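Local coordinates for segregation and condensation protein A (PDB 5H66) that probably helps segregate and compact the bacterial chromosome as the kleisin subunit of the SMC complex, its C-terminal winged-helix domain binding an SMC partner, at residues M14-V18 with E51-N55; N29-L33 with T45-V49. One frame throughout, in Å; residues are numbered along the deposited sequence.

Contact 1: M14-V18 with E51-N55; sequences MNEIV and ELMKN
In this winged-helix fold, helix 11-23 is laid against the C-terminal end of helix 39-54, and the join is made mainly by Met-14 and Leu-52, whose CA atoms are 6.9 Å apart. Their side chains run alongside one another in opposite senses, with CG of Met-14 4.0 Å from CG of Leu-52. Met-14 is extended as far as its sulfur and then turns at chi3 (71°), so that SD and CE between them meet three residues. SD lies on the aliphatic part of Glu-51, 3.7 Å from its CG, while CE touches CD2 of Leu-52 and, in another direction, ND2 of Asn-55, 3.6 Å from CE. Asn-55 is the first residue past the helix, and its side chain meets Met-14 at about a right angle. Leu-52 splits its fork between two consecutive residues of helix 11-23: CD1 packs 3.8 Å from CB of Ile-17, and CD2 sits 3.7 Å from CG2 of Val-18 as well as beside the Met-14 methyl. Leu-57 and Val-58 also pack on Leu-52, carrying the contact on to strand 58-62. An alanine in place of Leu-52 would remove both methyl branches and would probably leave Ile-17, Val-18 and the Met-14 methyl without their common partner across the two helices. Glu-51 contributes only methylenes here; its carboxylate points off the interface, and the residue also packs on an apolar side chain of a neighbouring chain of another protein. What joins the helices is therefore dispersion and burial of hydrocarbon and sulfur, with polar groups confined to the margin.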
loop_
_atom_site.group_PDB
_atom_site.type_symbol
_atom_site.label_atom_id
_atom_site.label_comp_id
_atom_site.label_asym_id
_atom_site.label_seq_id
_atom_site.Cartn_x
_atom_site.Cartn_y
_atom_site.Cartn_z
ATOM N N MET C 14 31.079 -4.819 -1.546
ATOM C CA MET C 14 31.548 -3.847 -0.560
ATOM C C MET C 14 33.064 -3.877 -0.418
ATOM O O MET C 14 33.704 -2.827 -0.282
ATOM C CB MET C 14 30.889 -4.114 0.795
ATOM C CG MET C 14 29.423 -3.729 0.885
ATOM S SD MET C 14 28.679 -4.378 2.392
ATOM C CE MET C 14 29.462 -3.349 3.629
ATOM N N ASN C 15 33.649 -5.078 -0.436
ATOM C CA ASN C 15 35.102 -5.220 -0.448
ATOM C C ASN C 15 35.725 -4.369 -1.543
ATOM O O ASN C 15 36.600 -3.534 -1.285
ATOM C CB ASN C 15 35.472 -6.688 -0.658
ATOM C CG ASN C 15 35.256 -7.528 0.578
ATOM O OD1 ASN C 15 35.405 -8.751 0.540
ATOM N ND2 ASN C 15 34.911 -6.880 1.687
ATOM N N GLU C 16 35.267 -4.567 -2.779
ATOM C CA GLU C 16 35.876 -3.912 -3.929
ATOM C C GLU C 16 35.764 -2.391 -3.858
ATOM O O GLU C 16 36.677 -1.689 -4.307
ATOM C CB GLU C 16 35.238 -4.447 -5.212
ATOM C CG GLU C 16 35.187 -5.970 -5.258
ATOM C CD GLU C 16 34.291 -6.506 -6.359
ATOM O OE1 GLU C 16 33.639 -5.701 -7.055
ATOM O OE2 GLU C 16 34.238 -7.743 -6.528
ATOM N N ILE C 17 34.671 -1.857 -3.300
ATOM C CA ILE C 17 34.541 -0.404 -3.199
ATOM C C ILE C 17 35.540 0.155 -2.190
ATOM O O ILE C 17 36.216 1.157 -2.457
ATOM C CB ILE C 17 33.095 0.011 -2.856
ATOM C CG1 ILE C 17 32.097 -0.525 -3.886
ATOM C CG2 ILE C 17 32.978 1.523 -2.827
ATOM C CD1 ILE C 17 31.841 -2.001 -3.823
ATOM N N VAL C 18 35.636 -0.473 -1.014
ATOM C CA VAL C 18 36.617 -0.043 -0.017
ATOM C C VAL C 18 38.023 -0.099 -0.600
ATOM O O VAL C 18 38.820 0.836 -0.448
ATOM C CB VAL C 18 36.503 -0.902 1.255
ATOM C CG1 VAL C 18 37.700 -0.670 2.172
ATOM C CG2 VAL C 18 35.206 -0.609 1.985
ATOM N N GLU C 51 24.998 0.079 2.005
ATOM C CA GLU C 51 25.437 -0.662 3.182
ATOM C C GLU C 51 26.704 -0.053 3.774
ATOM O O GLU C 51 26.859 0.000 5.000
ATOM C CB GLU C 51 25.658 -2.131 2.829
ATOM C CG GLU C 51 25.680 -3.060 4.037
ATOM C CD GLU C 51 24.310 -3.235 4.655
ATOM O OE1 GLU C 51 23.320 -3.287 3.892
ATOM O OE2 GLU C 51 24.221 -3.326 5.898
ATOM N N LEU C 52 27.621 0.408 2.919
ATOM C CA LEU C 52 28.827 1.064 3.417
ATOM C C LEU C 52 28.484 2.361 4.140
ATOM O O LEU C 52 29.093 2.689 5.165
ATOM C CB LEU C 52 29.798 1.323 2.266
ATOM C CG LEU C 52 30.502 0.073 1.728
ATOM C CD1 LEU C 52 31.072 0.331 0.350
ATOM C CD2 LEU C 52 31.589 -0.385 2.687
ATOM N N MET C 53 27.502 3.105 3.620
ATOM C CA MET C 53 27.002 4.281 4.324
ATOM C C MET C 53 26.476 3.914 5.707
ATOM O O MET C 53 26.690 4.651 6.677
ATOM C CB MET C 53 25.903 4.958 3.501
ATOM C CG MET C 53 26.382 5.544 2.191
ATOM S SD MET C 53 25.052 5.992 1.049
ATOM C CE MET C 53 24.386 7.443 1.859
ATOM N N LYS C 54 25.782 2.778 5.815
ATOM C CA LYS C 54 25.215 2.372 7.097
ATOM C C LYS C 54 26.298 1.969 8.093
ATOM O O LYS C 54 26.113 2.121 9.305
ATOM C CB LYS C 54 24.225 1.223 6.889
ATOM C CG LYS C 54 23.478 0.809 8.144
ATOM C CD LYS C 54 22.903 -0.591 8.004
ATOM C CE LYS C 54 22.412 -1.119 9.345
ATOM N NZ LYS C 54 21.759 -2.449 9.216
ATOM N N ASN C 55 27.421 1.450 7.609
ATOM C CA ASN C 55 28.535 1.072 8.467
ATOM C C ASN C 55 29.541 2.200 8.650
ATOM O O ASN C 55 30.658 1.946 9.118
ATOM C CB ASN C 55 29.232 -0.171 7.909
ATOM C CG ASN C 55 28.325 -1.384 7.898
ATOM O OD1 ASN C 55 27.362 -1.461 8.666
ATOM N ND2 ASN C 55 28.624 -2.339 7.025
#

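Contact 2: N29-L33 with T45-V49; sequences NFMDL and TFLAV
The leading edge of the Phe-30 ring pushes into the flank of helix 39-54, over residues Thr-45, Phe-46 and Val-49, in the core of the winged helix. CE1 makes the closest touch, 3.6 Å from CG2 of Thr-45, a methyl that approaches the ring obliquely. Two neighbours lie at the ring edge, near its plane: CG2 of Val-49, 3.8 Å from CE1 of Phe-30, and the backbone N of Phe-46, 3.8 Å from CZ of Phe-30. CZ also comes within 4.1 Å of CB of Phe-46, and in turn stands near the plane of the Phe-46 ring, at its edge. Leu-33, one turn on, adds a looser contact, its CD1 4.2 Å from CG2 of Val-49. All five of these residues are buried.

What sets the groups in place comes next. Phe-30 has its ring trans to its own nitrogen (chi1 178°), which carries the ring to the helix, and Ile-69 and Ile-71 of strand 69-73 pack on the same side chain. Thr-45 faces the ring with its methyl, while its OG1 is hydrogen-bonded to O of His-41 on the same helix. Phe-46 has a second role: it packs on apolar side chains of two neighbouring chains of another protein, so the helix that receives Phe-30 also takes part in the assembly.

The turn that presents Phe-30 and Leu-33 starts from Asn-29, whose ND2 is hydrogen-bonded to OD2 of Asp-68. Its other amide atom closes an Asx turn: OD1 of Asn-29 accepts from N of Met-31 at 2.8 Å, the donor lying in the carbonyl plane and the N-H...O angle bent to 139°.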
loop_
_atom_site.group_PDB
_atom_site.type_symbol
_atom_site.label_atom_id
_atom_site.label_comp_id
_atom_site.label_asym_id
_atom_site.label_seq_id
_atom_site.Cartn_x
_atom_site.Cartn_y
_atom_site.Cartn_z
ATOM N N ASN C 29 33.389 9.352 -8.616
ATOM C CA ASN C 29 32.033 9.333 -9.141
ATOM C C ASN C 29 31.505 7.904 -9.113
ATOM O O ASN C 29 32.233 6.953 -9.412
ATOM C CB ASN C 29 32.010 9.890 -10.564
ATOM C CG ASN C 29 30.605 10.049 -11.113
ATOM O OD1 ASN C 29 29.904 9.069 -11.364
ATOM N ND2 ASN C 29 30.189 11.295 -11.309
ATOM N N PHE C 30 30.233 7.756 -8.732
ATOM C CA PHE C 30 29.633 6.427 -8.639
ATOM C C PHE C 30 29.737 5.679 -9.964
ATOM O O PHE C 30 30.087 4.494 -9.992
ATOM C CB PHE C 30 28.172 6.547 -8.196
ATOM C CG PHE C 30 27.442 5.231 -8.127
ATOM C CD1 PHE C 30 27.512 4.443 -6.988
ATOM C CD2 PHE C 30 26.675 4.790 -9.194
ATOM C CE1 PHE C 30 26.839 3.237 -6.918
ATOM C CE2 PHE C 30 26.002 3.583 -9.132
ATOM C CZ PHE C 30 26.083 2.807 -7.990
ATOM N N MET C 31 29.450 6.363 -11.073
ATOM C CA MET C 31 29.522 5.733 -12.385
ATOM C C MET C 31 30.937 5.293 -12.736
ATOM O O MET C 31 31.114 4.447 -13.619
ATOM C CB MET C 31 28.985 6.688 -13.451
ATOM C CG MET C 31 27.551 7.146 -13.217
ATOM S SD MET C 31 26.374 5.784 -13.066
ATOM C CE MET C 31 26.303 5.227 -14.766
ATOM N N ASP C 32 31.948 5.850 -12.066
ATOM C CA ASP C 32 33.336 5.492 -12.318
ATOM C C ASP C 32 33.866 4.434 -11.363
ATOM O O ASP C 32 34.916 3.846 -11.643
ATOM C CB ASP C 32 34.228 6.739 -12.234
ATOM C CG ASP C 32 33.999 7.693 -13.389
ATOM O OD1 ASP C 32 33.804 7.210 -14.525
ATOM O OD2 ASP C 32 34.014 8.923 -13.159
ATOM N N LEU C 33 33.162 4.184 -10.252
ATOM C CA LEU C 33 33.556 3.141 -9.307
ATOM C C LEU C 33 33.878 1.831 -10.010
ATOM O O LEU C 33 34.756 1.082 -9.565
ATOM C CB LEU C 33 32.443 2.921 -8.285
ATOM C CG LEU C 33 32.757 3.235 -6.826
ATOM C CD1 LEU C 33 31.551 2.913 -5.966
ATOM C CD2 LEU C 33 33.969 2.438 -6.375
ATOM N N THR C 45 26.162 -2.790 -6.816
ATOM C CA THR C 45 27.007 -1.678 -6.393
ATOM C C THR C 45 26.210 -0.665 -5.584
ATOM O O THR C 45 26.639 -0.235 -4.507
ATOM C CB THR C 45 27.634 -1.009 -7.616
ATOM O OG1 THR C 45 28.356 -1.987 -8.376
ATOM C CG2 THR C 45 28.574 0.114 -7.196
ATOM N N PHE C 46 25.038 -0.280 -6.091
ATOM C CA PHE C 46 24.182 0.664 -5.379
ATOM C C PHE C 46 23.850 0.156 -3.982
ATOM O O PHE C 46 23.954 0.899 -2.999
ATOM C CB PHE C 46 22.908 0.911 -6.189
ATOM C CG PHE C 46 22.077 2.060 -5.689
ATOM C CD1 PHE C 46 22.445 3.372 -5.953
ATOM C CD2 PHE C 46 20.911 1.828 -4.977
ATOM C CE1 PHE C 46 21.671 4.436 -5.504
ATOM C CE2 PHE C 46 20.134 2.881 -4.525
ATOM C CZ PHE C 46 20.515 4.191 -4.789
ATOM N N LEU C 47 23.462 -1.117 -3.872
ATOM C CA LEU C 47 23.181 -1.690 -2.558
ATOM C C LEU C 47 24.432 -1.742 -1.689
ATOM O O LEU C 47 24.347 -1.576 -0.464
ATOM C CB LEU C 47 22.586 -3.090 -2.714
ATOM C CG LEU C 47 21.229 -3.155 -3.424
ATOM C CD1 LEU C 47 20.805 -4.594 -3.677
ATOM C CD2 LEU C 47 20.170 -2.407 -2.610
ATOM N N ALA C 48 25.595 -1.984 -2.301
ATOM C CA ALA C 48 26.844 -1.993 -1.547
ATOM C C ALA C 48 27.122 -0.625 -0.941
ATOM O O ALA C 48 27.472 -0.516 0.239
ATOM C CB ALA C 48 27.998 -2.429 -2.450
ATOM N N VAL C 49 26.958 0.435 -1.738
ATOM C CA VAL C 49 27.222 1.787 -1.250
ATOM C C VAL C 49 26.289 2.134 -0.096
ATOM O O VAL C 49 26.715 2.713 0.911
ATOM C CB VAL C 49 27.111 2.803 -2.401
ATOM C CG1 VAL C 49 27.297 4.213 -1.877
ATOM C CG2 VAL C 49 28.139 2.500 -3.475
#

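How the contacts relate
Helix 39-54 is common to both contacts: contact 2 uses its middle, residues 45-49, and contact 1 its last turn, with centres about 10 Å apart. Along the chain contact 2 is nested within the loop that contact 1 closes, so the turn after strand 28-29 and helix 11-23 are brought to the same helix. They also meet each other directly, where CG2 of Ile-17 packs 3.7 Å from CD1 of Leu-33. Ala-48 makes the second bridge, its CB 4.1 Å from CD1 of Ile-17 and its O 3.8 Å from CG of Met-14. The two contacts thus merge into one apolar core, more deeply buried at contact 2.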